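PDB 6CJ7: serpin-12 from Manduca sexta, which controls the prophenoloxidase activation system in larval hemolymph, probably by trapping target serine proteases through its reactive-centre loop, as inhibitory serpins do. Local coordinates for residues K26-E31 with E284-K289; F203-R208 with A269-K274; N98-E103 with D122-Y127. All blocks are in the same frame, centred on the assembly; numbering follows the deposited sequence.

Contact 1 of 3, residues K26-E31 with E284-K289; sequences KQMATE and EPVLNK
Val286 supplies the apolar part of this helix-helix contact, pressing its CG2 branch toward the 26-31 helix. That methyl stands anti to its own backbone N and touches two side chains at once, lying 3.8 Å from Met28 CG and 3.8 Å from Gln27 CG. A compact, branched valine suits the place, settling one methyl against the stems of two longer side chains. Met28 crosses it at about a right angle, whereas the methylenes of Gln27 slide past it in the opposite direction.

Toward solvent the interaction becomes electrostatic. Lys289, extended beyond CG, brings NZ to 2.7 Å from Glu31 OE2 in a salt bridge, the two side chains coming from opposite directions. The ammonium sits about 80° out of the carboxylate plane, so the pair probably relies more on charge than on a directed lone pair. Long, flexible side chains suit this exposed side, where they reach one another from well-separated backbones.

The axes of the two segments approach to 10.5 Å at 111°. Val24 of helix 19-31 also touches Val286. This joins two surface helices of the serpin fold: the first helix, and the short one that follows the long strand 265-282.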
ATOM      1  N   LYS A  26       0.957  10.360  -2.633  1.00 21.30           N
ATOM      2  CA  LYS A  26       1.266  11.459  -3.541  1.00 22.45           C
ATOM      3  C   LYS A  26       2.183  12.476  -2.882  1.00 22.40           C
ATOM      4  O   LYS A  26       3.077  13.025  -3.540  1.00 26.05           O
ATOM      5  CB  LYS A  26      -0.023  12.125  -4.026  1.00 22.05           C
ATOM      6  CG  LYS A  26      -0.830  11.245  -4.992  1.00 23.29           C
ATOM      7  CD  LYS A  26      -1.903  12.049  -5.696  1.00 27.09           C
ATOM      8  CE  LYS A  26      -2.682  11.188  -6.685  1.00 26.30           C
ATOM      9  NZ  LYS A  26      -3.532  12.058  -7.554  1.00 31.26           N
ATOM     10  N   GLN A  27       1.978  12.737  -1.588  1.00 21.49           N
ATOM     11  CA  GLN A  27       2.867  13.657  -0.880  1.00 22.67           C
ATOM     12  C   GLN A  27       4.295  13.130  -0.864  1.00 25.87           C
ATOM     13  O   GLN A  27       5.240  13.865  -1.177  1.00 28.17           O
ATOM     14  CB  GLN A  27       2.359  13.904   0.543  1.00 24.15           C
ATOM     15  CG  GLN A  27       3.266  14.823   1.378  1.00 26.70           C
ATOM     16  CD  GLN A  27       3.394  16.208   0.780  1.00 34.38           C
ATOM     17  OE1 GLN A  27       2.416  16.786   0.309  1.00 36.42           O
ATOM     18  NE2 GLN A  27       4.607  16.744   0.783  1.00 32.94           N
ATOM     19  N   MET A  28       4.450  11.852  -0.536  1.00 23.75           N
ATOM     20  CA  MET A  28       5.766  11.225  -0.503  1.00 23.56           C
ATOM     21  C   MET A  28       6.451  11.256  -1.871  1.00 24.67           C
ATOM     22  O   MET A  28       7.677  11.329  -1.951  1.00 24.74           O
ATOM     23  CB  MET A  28       5.658   9.784  -0.002  1.00 22.24           C
ATOM     24  CG  MET A  28       5.120   9.657   1.414  1.00 31.62           C
ATOM     25  SD  MET A  28       4.888   7.942   1.919  1.00 39.18           S
ATOM     26  CE  MET A  28       6.521   7.548   2.541  1.00 42.28           C
ATOM     27  N   ALA A  29       5.662  11.199  -2.941  1.00 22.83           N
ATOM     28  CA  ALA A  29       6.216  11.217  -4.290  1.00 22.96           C
ATOM     29  C   ALA A  29       6.790  12.579  -4.672  1.00 26.48           C
ATOM     30  O   ALA A  29       7.727  12.649  -5.472  1.00 29.84           O
ATOM     31  CB  ALA A  29       5.142  10.785  -5.292  1.00 22.16           C
ATOM     32  N   THR A  30       6.253  13.672  -4.122  1.00 27.37           N
ATOM     33  CA  THR A  30       6.785  14.987  -4.455  1.00 30.03           C
ATOM     34  C   THR A  30       8.097  15.286  -3.748  1.00 34.06           C
ATOM     35  O   THR A  30       8.782  16.242  -4.132  1.00 38.46           O
ATOM     36  CB  THR A  30       5.788  16.096  -4.102  1.00 34.27           C
ATOM     37  OG1 THR A  30       5.717  16.243  -2.676  1.00 35.14           O
ATOM     38  CG2 THR A  30       4.411  15.792  -4.651  1.00 33.42           C
ATOM     39  N   GLU A  31       8.465  14.502  -2.733  1.00 33.07           N
ATOM     40  CA  GLU A  31       9.602  14.826  -1.879  1.00 35.14           C
ATOM     41  C   GLU A  31      10.849  14.008  -2.173  1.00 37.93           C
ATOM     42  O   GLU A  31      11.914  14.309  -1.621  1.00 41.20           O
ATOM     43  CB  GLU A  31       9.233  14.626  -0.411  1.00 41.93           C
ATOM     44  CG  GLU A  31       8.140  15.538   0.077  1.00 50.51           C
ATOM     45  CD  GLU A  31       7.604  15.099   1.416  1.00 53.13           C
ATOM     46  OE1 GLU A  31       8.216  14.200   2.033  1.00 60.50           O
ATOM     47  OE2 GLU A  31       6.573  15.645   1.849  1.00 47.46           O
ATOM     48  N   GLU A 284       6.123   8.882  10.300  1.00 20.65           N
ATOM     49  CA  GLU A 284       5.981  10.081  11.126  1.00 23.03           C
ATOM     50  C   GLU A 284       6.241  11.369  10.351  1.00 21.16           C
ATOM     51  O   GLU A 284       5.428  12.300  10.470  1.00 20.77           O
ATOM     52  CB  GLU A 284       6.875   9.973  12.366  1.00 22.48           C
ATOM     53  CG  GLU A 284       6.783  11.201  13.274  1.00 24.05           C
ATOM     54  CD  GLU A 284       7.819  11.195  14.392  1.00 37.97           C
ATOM     55  OE1 GLU A 284       8.855  10.505  14.276  1.00 51.91           O
ATOM     56  OE2 GLU A 284       7.595  11.884  15.392  1.00 34.48           O
ATOM     57  N   PRO A 285       7.308  11.500   9.544  1.00 20.82           N
ATOM     58  CA  PRO A 285       7.477  12.751   8.784  1.00 24.22           C
ATOM     59  C   PRO A 285       6.282  13.119   7.919  1.00 21.38           C
ATOM     60  O   PRO A 285       5.842  14.279   7.935  1.00 22.91           O
ATOM     61  CB  PRO A 285       8.734  12.475   7.942  1.00 27.07           C
ATOM     62  CG  PRO A 285       9.500  11.494   8.732  1.00 26.85           C
ATOM     63  CD  PRO A 285       8.468  10.605   9.374  1.00 22.89           C
ATOM     64  N   VAL A 286       5.747  12.172   7.143  1.00 21.89           N
ATOM     65  CA  VAL A 286       4.668  12.532   6.231  1.00 23.47           C
ATOM     66  C   VAL A 286       3.366  12.750   6.996  1.00 21.49           C
ATOM     67  O   VAL A 286       2.587  13.649   6.660  1.00 23.13           O
ATOM     68  CB  VAL A 286       4.526  11.494   5.096  1.00 23.10           C
ATOM     69  CG1 VAL A 286       4.001  10.156   5.591  1.00 24.92           C
ATOM     70  CG2 VAL A 286       3.636  12.042   3.979  1.00 24.04           C
ATOM     71  N   LEU A 287       3.126  11.982   8.064  1.00 22.33           N
ATOM     72  CA  LEU A 287       1.898  12.201   8.822  1.00 25.06           C
ATOM     73  C   LEU A 287       1.918  13.554   9.524  1.00 24.40           C
ATOM     74  O   LEU A 287       0.873  14.206   9.645  1.00 26.45           O
ATOM     75  CB  LEU A 287       1.665  11.055   9.815  1.00 21.70           C
ATOM     76  CG  LEU A 287       1.364   9.705   9.145  1.00 28.66           C
ATOM     77  CD1 LEU A 287       1.098   8.616  10.182  1.00 29.34           C
ATOM     78  CD2 LEU A 287       0.192   9.834   8.204  1.00 31.07           C
ATOM     79  N   ASN A 288       3.102  14.021   9.940  1.00 21.73           N
ATOM     80  CA  ASN A 288       3.202  15.363  10.494  1.00 23.32           C
ATOM     81  C   ASN A 288       2.858  16.443   9.473  1.00 29.83           C
ATOM     82  O   ASN A 288       2.472  17.546   9.868  1.00 34.27           O
ATOM     83  CB  ASN A 288       4.617  15.612  11.037  1.00 23.25           C
ATOM     84  CG  ASN A 288       4.802  15.122  12.469  1.00 27.37           C
ATOM     85  OD1 ASN A 288       3.857  15.090  13.257  1.00 29.53           O
ATOM     86  ND2 ASN A 288       6.039  14.774  12.823  1.00 24.04           N
ATOM     87  N   LYS A 289       3.003  16.159   8.177  1.00 25.90           N
ATOM     88  CA  LYS A 289       2.645  17.095   7.120  1.00 29.97           C
ATOM     89  C   LYS A 289       1.188  16.988   6.690  1.00 30.27           C
ATOM     90  O   LYS A 289       0.672  17.920   6.061  1.00 38.49           O
ATOM     91  CB  LYS A 289       3.519  16.857   5.875  1.00 35.05           C
ATOM     92  CG  LYS A 289       4.982  17.197   6.037  1.00 48.81           C
ATOM     93  CD  LYS A 289       5.719  16.955   4.724  1.00 53.34           C
ATOM     94  CE  LYS A 289       6.943  17.847   4.600  1.00 53.88           C
ATOM     95  NZ  LYS A 289       7.662  17.616   3.317  1.00 49.84           N
TER

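Contact 2 of 3, residues F203-R208 with A269-K274; sequences FMQTRR and ALELPK
Phe203 to Arg207 pair with Pro273 to Ala269 as neighbouring antiparallel strands of the serpin sheet known as sheet C. Four backbone hydrogen bonds join them, made in both directions by Met204 with Leu272 and by Thr206 with Leu270; Leu270 N to Thr206 O, at 2.8 Å, is nearly linear at 169°. Pro273 falls in a non-hydrogen-bonded pair with Phe203, so its missing N-H costs this strand pair no bond.

Phe203, Gln205 and Arg207 share one face with Pro273, Glu271 and Ala269. The proline ring lies over one face of the Phe203 ring, with its CG 3.5 Å from CE2. Next along, Gln205 and Glu271 adopt matching shapes: each CG is anti to its carbonyl carbon (chi1 -59° and -61°), and both chains run on extended, side by side. Their amide and carboxylate planes therefore stack. Arg189 donates from NH2 to Gln205 OE1 and forms a long, weak ion pair with Glu271. Arg207, fully extended, passes small Ala269 with its CG and ends in a salt bridge with Asp267.

On the other face, buried Leu270 and Leu272 touch Leu225 of strand 220-226. Met204 bends at its last torsion, placing CE 4.0 Å from Leu272 CD2. Just past Pro273, Met204 CG lies 3.4 Å from Lys274 CG, tighter than usual van der Waals contact.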
ATOM      1  N   PHE A 203      11.563  -7.967 -20.003  1.00 25.19           N
ATOM      2  CA  PHE A 203      10.222  -7.584 -20.415  1.00 25.10           C
ATOM      3  C   PHE A 203       9.403  -8.830 -20.726  1.00 24.59           C
ATOM      4  O   PHE A 203       9.721  -9.583 -21.655  1.00 25.36           O
ATOM      5  CB  PHE A 203      10.273  -6.655 -21.624  1.00 26.78           C
ATOM      6  CG  PHE A 203      10.789  -5.284 -21.302  1.00 25.38           C
ATOM      7  CD1 PHE A 203      12.149  -5.012 -21.329  1.00 27.59           C
ATOM      8  CD2 PHE A 203       9.914  -4.268 -20.969  1.00 28.06           C
ATOM      9  CE1 PHE A 203      12.629  -3.748 -21.042  1.00 29.34           C
ATOM     10  CE2 PHE A 203      10.380  -3.009 -20.686  1.00 28.60           C
ATOM     11  CZ  PHE A 203      11.749  -2.745 -20.722  1.00 31.41           C
ATOM     12  N   MET A 204       8.359  -9.048 -19.940  1.00 22.62           N
ATOM     13  CA  MET A 204       7.350 -10.036 -20.278  1.00 22.10           C
ATOM     14  C   MET A 204       6.531  -9.524 -21.453  1.00 25.43           C
ATOM     15  O   MET A 204       6.283  -8.324 -21.581  1.00 26.99           O
ATOM     16  CB  MET A 204       6.449 -10.269 -19.070  1.00 21.52           C
ATOM     17  CG  MET A 204       7.244 -10.570 -17.843  1.00 21.77           C
ATOM     18  SD  MET A 204       6.157 -11.003 -16.462  1.00 24.89           S
ATOM     19  CE  MET A 204       5.353  -9.401 -16.208  1.00 24.83           C
ATOM     20  N   GLN A 205       6.104 -10.436 -22.326  1.00 25.59           N
ATOM     21  CA  GLN A 205       5.431 -10.020 -23.547  1.00 28.81           C
ATOM     22  C   GLN A 205       4.222 -10.904 -23.817  1.00 28.12           C
ATOM     23  O   GLN A 205       4.279 -12.122 -23.628  1.00 28.92           O
ATOM     24  CB  GLN A 205       6.369 -10.079 -24.763  1.00 32.17           C
ATOM     25  CG  GLN A 205       7.603  -9.227 -24.652  1.00 43.51           C
ATOM     26  CD  GLN A 205       8.524  -9.441 -25.828  1.00 56.06           C
ATOM     27  OE1 GLN A 205       9.661  -8.971 -25.839  1.00 68.51           O
ATOM     28  NE2 GLN A 205       8.036 -10.161 -26.827  1.00 57.51           N
ATOM     29  N   THR A 206       3.136 -10.280 -24.266  1.00 27.12           N
ATOM     30  CA  THR A 206       1.964 -11.007 -24.746  1.00 27.94           C
ATOM     31  C   THR A 206       1.154 -10.074 -25.631  1.00 28.39           C
ATOM     32  O   THR A 206       1.355  -8.855 -25.635  1.00 31.23           O
ATOM     33  CB  THR A 206       1.089 -11.543 -23.602  1.00 33.27           C
ATOM     34  OG1 THR A 206       0.164 -12.505 -24.129  1.00 34.13           O
ATOM     35  CG2 THR A 206       0.299 -10.415 -22.947  1.00 31.30           C
ATOM     36  N   ARG A 207       0.236 -10.668 -26.397  1.00 31.35           N
ATOM     37  CA  ARG A 207      -0.725  -9.908 -27.184  1.00 32.52           C
ATOM     38  C   ARG A 207      -2.090 -10.542 -26.973  1.00 31.62           C
ATOM     39  O   ARG A 207      -2.330 -11.671 -27.411  1.00 38.68           O
ATOM     40  CB  ARG A 207      -0.355  -9.878 -28.665  1.00 41.67           C
ATOM     41  CG  ARG A 207      -1.356  -9.099 -29.490  1.00 44.50           C
ATOM     42  CD  ARG A 207      -0.919  -8.975 -30.923  1.00 48.13           C
ATOM     43  NE  ARG A 207      -2.006  -8.498 -31.770  1.00 46.76           N
ATOM     44  CZ  ARG A 207      -1.896  -8.303 -33.079  1.00 52.15           C
ATOM     45  NH1 ARG A 207      -0.742  -8.533 -33.687  1.00 59.86           N
ATOM     46  NH2 ARG A 207      -2.937  -7.870 -33.776  1.00 50.79           N
ATOM     47  N   ARG A 208      -2.965  -9.825 -26.275  1.00 34.04           N
ATOM     48  CA  ARG A 208      -4.297 -10.297 -25.932  1.00 35.14           C
ATOM     49  C   ARG A 208      -5.229  -9.101 -25.878  1.00 29.59           C
ATOM     50  O   ARG A 208      -4.802  -7.941 -25.910  1.00 32.21           O
ATOM     51  CB  ARG A 208      -4.345 -11.010 -24.573  1.00 47.40           C
ATOM     52  CG  ARG A 208      -3.189 -11.934 -24.261  1.00 53.27           C
ATOM     53  CD  ARG A 208      -3.634 -13.012 -23.313  0.63 55.44           C
ATOM     54  NE  ARG A 208      -3.644 -12.567 -21.927  0.63 54.83           N
ATOM     55  NH1 ARG A 208      -2.699 -12.191 -19.874  1.00 58.71           N
ATOM     56  NH2 ARG A 208      -1.420 -13.041 -21.596  1.00 51.85           N
ATOM     57  N   ALA A 269      -0.695  -5.202 -27.796  1.00 29.73           N
ATOM     58  CA  ALA A 269       0.633  -5.808 -27.756  1.00 35.78           C
ATOM     59  C   ALA A 269       1.384  -5.208 -26.573  1.00 30.51           C
ATOM     60  O   ALA A 269       1.763  -4.032 -26.603  1.00 30.83           O
ATOM     61  CB  ALA A 269       1.388  -5.558 -29.059  1.00 35.11           C
ATOM     62  N   LEU A 270       1.610  -6.020 -25.543  1.00 26.79           N
ATOM     63  CA  LEU A 270       2.108  -5.551 -24.255  1.00 25.57           C
ATOM     64  C   LEU A 270       3.542  -6.018 -24.019  1.00 28.49           C
ATOM     65  O   LEU A 270       3.858  -7.194 -24.221  1.00 28.37           O
ATOM     66  CB  LEU A 270       1.188  -6.067 -23.144  1.00 25.74           C
ATOM     67  CG  LEU A 270       1.628  -5.850 -21.693  1.00 25.04           C
ATOM     68  CD1 LEU A 270       1.553  -4.380 -21.333  1.00 26.49           C
ATOM     69  CD2 LEU A 270       0.739  -6.672 -20.759  1.00 27.12           C
ATOM     70  N   GLU A 271       4.410  -5.096 -23.593  1.00 29.37           N
ATOM     71  CA  GLU A 271       5.735  -5.417 -23.077  1.00 25.73           C
ATOM     72  C   GLU A 271       5.832  -4.792 -21.698  1.00 26.20           C
ATOM     73  O   GLU A 271       5.805  -3.562 -21.575  1.00 28.57           O
ATOM     74  CB  GLU A 271       6.844  -4.895 -23.984  1.00 31.06           C
ATOM     75  CG  GLU A 271       6.764  -5.515 -25.379  1.00 38.95           C
ATOM     76  CD  GLU A 271       7.866  -5.057 -26.322  1.00 48.76           C
ATOM     77  OE1 GLU A 271       8.835  -4.414 -25.881  1.00 45.57           O
ATOM     78  OE2 GLU A 271       7.754  -5.341 -27.530  1.00 48.44           O
ATOM     79  N   LEU A 272       5.936  -5.637 -20.672  1.00 24.29           N
ATOM     80  CA  LEU A 272       5.879  -5.196 -19.272  1.00 22.95           C
ATOM     81  C   LEU A 272       7.094  -5.712 -18.506  1.00 22.95           C
ATOM     82  O   LEU A 272       7.259  -6.923 -18.385  1.00 24.89           O
ATOM     83  CB  LEU A 272       4.572  -5.676 -18.617  1.00 21.96           C
ATOM     84  CG  LEU A 272       4.344  -5.203 -17.185  1.00 23.47           C
ATOM     85  CD1 LEU A 272       4.042  -3.715 -17.161  1.00 25.83           C
ATOM     86  CD2 LEU A 272       3.209  -5.993 -16.522  1.00 24.81           C
ATOM     87  N   PRO A 273       7.958  -4.846 -17.948  1.00 26.17           N
ATOM     88  CA  PRO A 273       9.102  -5.350 -17.182  1.00 23.26           C
ATOM     89  C   PRO A 273       8.647  -6.105 -15.943  1.00 22.86           C
ATOM     90  O   PRO A 273       7.750  -5.674 -15.211  1.00 25.66           O
ATOM     91  CB  PRO A 273       9.868  -4.073 -16.813  1.00 30.72           C
ATOM     92  CG  PRO A 273       9.177  -2.946 -17.427  1.00 36.20           C
ATOM     93  CD  PRO A 273       7.841  -3.364 -17.923  1.00 28.84           C
ATOM     94  N   LYS A 274       9.285  -7.255 -15.719  1.00 26.19           N
ATOM     95  CA  LYS A 274       9.216  -7.904 -14.418  1.00 24.00           C
ATOM     96  C   LYS A 274       9.817  -6.999 -13.361  1.00 23.40           C
ATOM     97  O   LYS A 274      10.857  -6.370 -13.591  1.00 28.35           O
ATOM     98  CB  LYS A 274      10.012  -9.224 -14.411  1.00 36.51           C
ATOM     99  CG  LYS A 274       9.419 -10.356 -15.177  1.00 45.03           C
ATOM    100  CD  LYS A 274       9.686 -11.671 -14.459  1.00 48.89           C
ATOM    101  CE  LYS A 274      11.029 -12.264 -14.819  1.00 49.78           C
ATOM    102  NZ  LYS A 274      11.156 -13.643 -14.266  1.00 50.52           N
TER

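Contact 3 of 3, residues N98-E103 with D122-Y127; sequences NVFLSE and DLTPTY
Val99 to Ser102 pair in parallel with Leu123 to Thr126, neighbouring strands at one edge of the large serpin sheet A, through five backbone hydrogen bonds from Val99 N to Asp122 O (3.1 Å) through to Glu103 N to Thr126 O (3.0 Å). Asn98 OD1 accepts a hydrogen bond of 2.8 Å from Thr124 OG1 and a weak one from Val99 N. A water accepts from Asn98 ND2 and donates to Thr124 OG1. Asparagine suits this buried place because it can both give and accept; these bonds, though one is weak, probably hold the amide in one orientation.

Asn98 CG lies over one face of the Phe100 ring, near its rim, while Thr126 OG1 meets the ring edge, 3.3 Å from CD2. On the other face of the sheet, Leu123 CD1 touches both Val99 CG1 (3.6 Å) and Leu101 CB (3.9 Å). With its CG anti to the backbone N (chi1 -173°), Leu123 leans across to the neighbouring strand.

Asp122, just before the strand, accepts from Leu123 N with OD1 and forms a salt bridge with Lys112 of helix 109-118. That helix packs on Leu123 through Phe111, strand 106-107 adds Leu107, and strand 165-174 pairs with the far edge of 92-102.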
ATOM      1  N   ASN A  98      -0.815  -4.404  13.396  1.00 17.98           N
ATOM      2  CA  ASN A  98      -0.795  -4.586  14.846  1.00 20.13           C
ATOM      3  C   ASN A  98      -0.479  -3.264  15.527  1.00 18.08           C
ATOM      4  O   ASN A  98       0.127  -2.360  14.944  1.00 19.40           O
ATOM      5  CB  ASN A  98       0.235  -5.652  15.265  1.00 22.11           C
ATOM      6  CG  ASN A  98      -0.219  -6.500  16.450  1.00 24.74           C
ATOM      7  OD1 ASN A  98      -0.849  -6.010  17.395  1.00 23.02           O
ATOM      8  ND2 ASN A  98       0.125  -7.786  16.419  1.00 24.55           N
ATOM      9  N   VAL A  99      -0.888  -3.171  16.787  1.00 18.54           N
ATOM     10  CA  VAL A  99      -0.552  -2.049  17.661  1.00 19.12           C
ATOM     11  C   VAL A  99       0.172  -2.647  18.859  1.00 20.00           C
ATOM     12  O   VAL A  99      -0.429  -3.392  19.644  1.00 22.81           O
ATOM     13  CB  VAL A  99      -1.797  -1.269  18.111  1.00 21.44           C
ATOM     14  CG1 VAL A  99      -1.394  -0.064  18.973  1.00 22.48           C
ATOM     15  CG2 VAL A  99      -2.632  -0.824  16.927  1.00 21.05           C
ATOM     16  N   PHE A 100       1.456  -2.336  19.000  1.00 20.30           N
ATOM     17  CA  PHE A 100       2.267  -2.860  20.088  1.00 20.82           C
ATOM     18  C   PHE A 100       2.317  -1.803  21.181  1.00 21.35           C
ATOM     19  O   PHE A 100       2.981  -0.773  21.030  1.00 22.11           O
ATOM     20  CB  PHE A 100       3.657  -3.244  19.587  1.00 22.53           C
ATOM     21  CG  PHE A 100       3.637  -4.389  18.608  1.00 23.57           C
ATOM     22  CD1 PHE A 100       3.697  -4.159  17.239  1.00 22.82           C
ATOM     23  CD2 PHE A 100       3.541  -5.699  19.063  1.00 25.82           C
ATOM     24  CE1 PHE A 100       3.667  -5.218  16.329  1.00 21.96           C
ATOM     25  CE2 PHE A 100       3.506  -6.764  18.163  1.00 26.71           C
ATOM     26  CZ  PHE A 100       3.571  -6.520  16.796  1.00 23.68           C
ATOM     27  N   LEU A 101       1.577  -2.049  22.257  1.00 20.69           N
ATOM     28  CA  LEU A 101       1.376  -1.084  23.334  1.00 19.67           C
ATOM     29  C   LEU A 101       2.234  -1.460  24.535  1.00 23.38           C
ATOM     30  O   LEU A 101       2.132  -2.582  25.052  1.00 24.84           O
ATOM     31  CB  LEU A 101      -0.096  -1.031  23.732  1.00 20.26           C
ATOM     32  CG  LEU A 101      -0.407  -0.145  24.924  1.00 20.77           C
ATOM     33  CD1 LEU A 101      -0.255   1.305  24.518  1.00 21.40           C
ATOM     34  CD2 LEU A 101      -1.830  -0.438  25.338  1.00 25.55           C
ATOM     35  N   SER A 102       3.050  -0.513  24.997  1.00 20.62           N
ATOM     36  CA  SER A 102       3.905  -0.751  26.151  1.00 20.87           C
ATOM     37  C   SER A 102       3.105  -1.263  27.341  1.00 25.17           C
ATOM     38  O   SER A 102       2.001  -0.790  27.616  1.00 24.57           O
ATOM     39  CB  SER A 102       4.622   0.541  26.542  1.00 28.42           C
ATOM     40  OG  SER A 102       5.142   0.473  27.852  1.00 29.16           O
ATOM     41  N   GLU A 103       3.686  -2.226  28.055  1.00 29.13           N
ATOM     42  CA  GLU A 103       3.042  -2.758  29.248  1.00 34.31           C
ATOM     43  C   GLU A 103       2.938  -1.740  30.377  1.00 34.77           C
ATOM     44  O   GLU A 103       2.334  -2.056  31.405  1.00 40.77           O
ATOM     45  CB  GLU A 103       3.779  -4.001  29.734  1.00 38.56           C
ATOM     46  CG  GLU A 103       3.602  -5.205  28.839  1.00 43.16           C
ATOM     47  CD  GLU A 103       4.207  -6.450  29.437  1.00 51.95           C
ATOM     48  OE1 GLU A 103       4.633  -6.383  30.610  1.00 60.09           O
ATOM     49  OE2 GLU A 103       4.255  -7.487  28.743  1.00 52.26           O
ATOM     50  N   ASP A 122      -4.773  -5.918  15.892  1.00 21.29           N
ATOM     51  CA  ASP A 122      -4.786  -6.358  17.278  1.00 26.14           C
ATOM     52  C   ASP A 122      -4.207  -5.247  18.136  1.00 24.63           C
ATOM     53  O   ASP A 122      -3.648  -4.273  17.634  1.00 21.11           O
ATOM     54  CB  ASP A 122      -3.980  -7.647  17.457  1.00 26.36           C
ATOM     55  CG  ASP A 122      -4.526  -8.542  18.545  1.00 33.77           C
ATOM     56  OD1 ASP A 122      -5.317  -8.063  19.393  1.00 33.91           O
ATOM     57  OD2 ASP A 122      -4.146  -9.736  18.553  1.00 34.17           O
ATOM     58  N   LEU A 123      -4.374  -5.396  19.445  1.00 22.31           N
ATOM     59  CA  LEU A 123      -3.713  -4.548  20.425  1.00 22.07           C
ATOM     60  C   LEU A 123      -2.903  -5.469  21.326  1.00 29.29           C
ATOM     61  O   LEU A 123      -3.476  -6.279  22.063  1.00 29.44           O
ATOM     62  CB  LEU A 123      -4.738  -3.727  21.208  1.00 22.59           C
ATOM     63  CG  LEU A 123      -4.231  -2.660  22.179  1.00 24.67           C
ATOM     64  CD1 LEU A 123      -3.260  -1.722  21.521  1.00 26.97           C
ATOM     65  CD2 LEU A 123      -5.412  -1.876  22.741  1.00 26.79           C
ATOM     66  N   THR A 124      -1.578  -5.342  21.267  1.00 24.08           N
ATOM     67  CA  THR A 124      -0.663  -6.361  21.796  1.00 26.62           C
ATOM     68  C   THR A 124       0.243  -5.782  22.875  1.00 26.54           C
ATOM     69  O   THR A 124       1.087  -4.917  22.576  1.00 26.61           O
ATOM     70  CB  THR A 124       0.175  -6.953  20.658  1.00 22.33           C
ATOM     71  OG1 THR A 124      -0.685  -7.548  19.679  1.00 25.94           O
ATOM     72  CG2 THR A 124       1.125  -8.026  21.191  1.00 26.66           C
ATOM     73  N   PRO A 125       0.121  -6.213  24.131  1.00 26.11           N
ATOM     74  CA  PRO A 125       1.044  -5.723  25.164  1.00 27.80           C
ATOM     75  C   PRO A 125       2.474  -6.136  24.850  1.00 28.44           C
ATOM     76  O   PRO A 125       2.735  -7.260  24.414  1.00 32.03           O
ATOM     77  CB  PRO A 125       0.536  -6.389  26.449  1.00 35.06           C
ATOM     78  CG  PRO A 125      -0.847  -6.833  26.141  1.00 36.07           C
ATOM     79  CD  PRO A 125      -0.889  -7.133  24.675  1.00 29.02           C
ATOM     80  N   THR A 126       3.400  -5.203  25.063  1.00 28.79           N
ATOM     81  CA  THR A 126       4.793  -5.367  24.659  1.00 29.31           C
ATOM     82  C   THR A 126       5.705  -4.718  25.688  1.00 31.44           C
ATOM     83  O   THR A 126       5.476  -3.571  26.081  1.00 29.87           O
ATOM     84  CB  THR A 126       5.029  -4.735  23.280  1.00 28.59           C
ATOM     85  OG1 THR A 126       4.147  -5.334  22.325  1.00 27.94           O
ATOM     86  CG2 THR A 126       6.478  -4.927  22.831  1.00 28.86           C
ATOM     87  N   TYR A 127       6.741  -5.436  26.121  1.00 25.35           N
ATOM     88  CA  TYR A 127       7.758  -4.847  26.984  1.00 27.73           C
ATOM     89  C   TYR A 127       8.885  -4.329  26.100  1.00 29.89           C
ATOM     90  O   TYR A 127       9.478  -5.096  25.332  1.00 30.99           O
ATOM     91  CB  TYR A 127       8.292  -5.848  28.015  1.00 31.39           C
ATOM     92  CG  TYR A 127       9.364  -5.279  28.935  1.00 30.22           C
ATOM     93  CD1 TYR A 127       9.079  -4.241  29.819  1.00 30.04           C
ATOM     94  CD2 TYR A 127      10.661  -5.783  28.926  1.00 31.74           C
ATOM     95  CE1 TYR A 127      10.047  -3.721  30.653  1.00 32.20           C
ATOM     96  CE2 TYR A 127      11.644  -5.262  29.766  1.00 32.13           C
ATOM     97  CZ  TYR A 127      11.329  -4.232  30.629  1.00 36.74           C
ATOM     98  OH  TYR A 127      12.298  -3.705  31.470  1.00 40.14           O
TER
HETATM   99  O   HOH W   1      -0.258 -10.185  18.165  1.00 43.21           O

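Three separate regions of one serpin domain are sampled here. Contacts 2 and 3 lie on opposite sides of the chain's centre, their centres about 45 Å apart, yet connected strands run between them: 92-102 pairs with 165-174, that with 317-326, and that with 265-282, the strand that carries one half of contact 2. The same strand leads directly into helix 284-289 of contact 1, although the centres of contacts 1 and 2 are about 33 Å apart. Contact 1 comes nearer contact 3, to about 12 Å between nearest atoms. Residues 332-346, which are not modelled, probably belong to the reactive-centre loop; contact 2 is linked to both flanks, through Lys274 to Glu328 and Arg207 to Asp347.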